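Local structure of type IV pilus assembly protein PilF (Pseudomonas aeruginosa, 2HO1) at residues N52-Q55 against A56-P59. The protein is an outer membrane lipoprotein with six TPR motifs that is essential for localizing PilQ to the outer membrane and assembling it into type IV pilus secretins. Sequence-based numbering, arbitrary orientation.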
# COMPACT_ATOMS: atom_id res chain seq x y z
N ASN A 52 16.09 -3.17 30.30
CA ASN A 52 16.21 -4.51 30.90
C ASN A 52 15.53 -5.54 30.01
O ASN A 52 14.57 -6.20 30.42
CB ASN A 52 15.57 -4.57 32.28
CG ASN A 52 16.00 -3.43 33.16
OD1 ASN A 52 15.29 -2.42 33.29
ND2 ASN A 52 17.17 -3.57 33.76
N THR A 53 16.06 -5.70 28.81
CA THR A 53 15.52 -6.60 27.80
C THR A 53 15.17 -8.01 28.23
O THR A 53 14.04 -8.47 28.07
CB THR A 53 16.49 -6.64 26.65
OG1 THR A 53 16.76 -5.28 26.27
CG2 THR A 53 15.92 -7.42 25.48
N GLU A 54 16.17 -8.68 28.79
CA GLU A 54 16.01 -10.05 29.26
C GLU A 54 14.93 -10.17 30.36
O GLU A 54 14.17 -11.13 30.37
CB GLU A 54 17.39 -10.56 29.75
CG GLU A 54 17.47 -12.04 30.17
CD GLU A 54 17.00 -13.03 29.12
OE1 GLU A 54 17.13 -12.75 27.90
OE2 GLU A 54 16.52 -14.12 29.51
N GLN A 55 14.84 -9.18 31.26
CA GLN A 55 13.83 -9.23 32.35
C GLN A 55 12.39 -9.11 31.86
O GLN A 55 11.47 -9.55 32.55
CB GLN A 55 14.04 -8.09 33.35
CG GLN A 55 15.21 -8.29 34.28
CD GLN A 55 15.66 -6.97 34.89
OE1 GLN A 55 14.89 -6.31 35.60
NE2 GLN A 55 16.91 -6.57 34.60
N ALA A 56 12.21 -8.49 30.70
CA ALA A 56 10.90 -8.30 30.09
C ALA A 56 10.16 -9.61 29.83
O ALA A 56 8.94 -9.65 29.82
CB ALA A 56 11.06 -7.51 28.76
N LYS A 57 10.90 -10.70 29.63
CA LYS A 57 10.29 -12.00 29.37
C LYS A 57 9.39 -12.59 30.45
O LYS A 57 8.36 -13.22 30.13
CB LYS A 57 11.37 -13.05 29.04
CG LYS A 57 12.12 -12.82 27.74
CD LYS A 57 13.24 -13.87 27.64
CE LYS A 57 14.03 -13.78 26.35
NZ LYS A 57 15.13 -14.83 26.36
N VAL A 58 9.76 -12.43 31.72
CA VAL A 58 8.97 -12.98 32.83
C VAL A 58 7.52 -12.54 32.75
O VAL A 58 6.62 -13.37 32.65
CB VAL A 58 9.57 -12.59 34.21
CG1 VAL A 58 8.70 -13.14 35.35
CG2 VAL A 58 11.01 -13.12 34.33
N PRO A 59 7.28 -11.22 32.82
CA PRO A 59 5.93 -10.64 32.74
C PRO A 59 5.21 -11.07 31.45
O PRO A 59 4.01 -11.43 31.47
CB PRO A 59 6.18 -9.13 32.74
CG PRO A 59 7.50 -8.97 33.41
CD PRO A 59 8.30 -10.17 32.97
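E54 and K57, three residues apart on one turn, form a weak salt bridge. K57 NZ lies 3.3 Å from E54 OE1, which takes the weak bond; E54 OE2 is close by, 3.5 Å from K57 NZ. The glutamate reaches it by bending. Its CG stands anti to the backbone N (chi1 -174°), then the chain bends through the CB-CG bond (chi2 55°). The lysine runs straight beyond CG, and the two side chains meet at an oblique angle. K57 CG also lies beyond the carbonyl oxygen of E54, 3.7 Å from O. E84 adds more charge here: it makes a weak, long ion pair with K57 but brings a like charge close to E54. K57 may therefore ease repulsion between the two carboxylates.

The tight side is at A56, which is buried. Its methyl CB sits 3.2 Å from T53 O. Its N-H is bonded to the same oxygen, reaching it from well above the carbonyl plane, and more weakly to N52 O. The methyl touches Y47 of helix 33-49 and V80 of helix 71-83. P59, also buried, faces L43 and Y47. Having no N-H to donate, it places CD 3.3 Å from Q55 O. That oxygen instead takes a weak bond from V58 N at 3.5 Å. K57 N likewise bonds weakly to E54 O.

The loose side carries E54, Q55 and V58, all exposed. The V58 side chain touches only lightly, with CG2 4.0 Å from Q55 O.

Buried A56, with the E54-K57 pair at the solvent side, marks the entry to helix 57-66. This is the connection between the two antiparallel helices of a TPR motif, probably TPR 1.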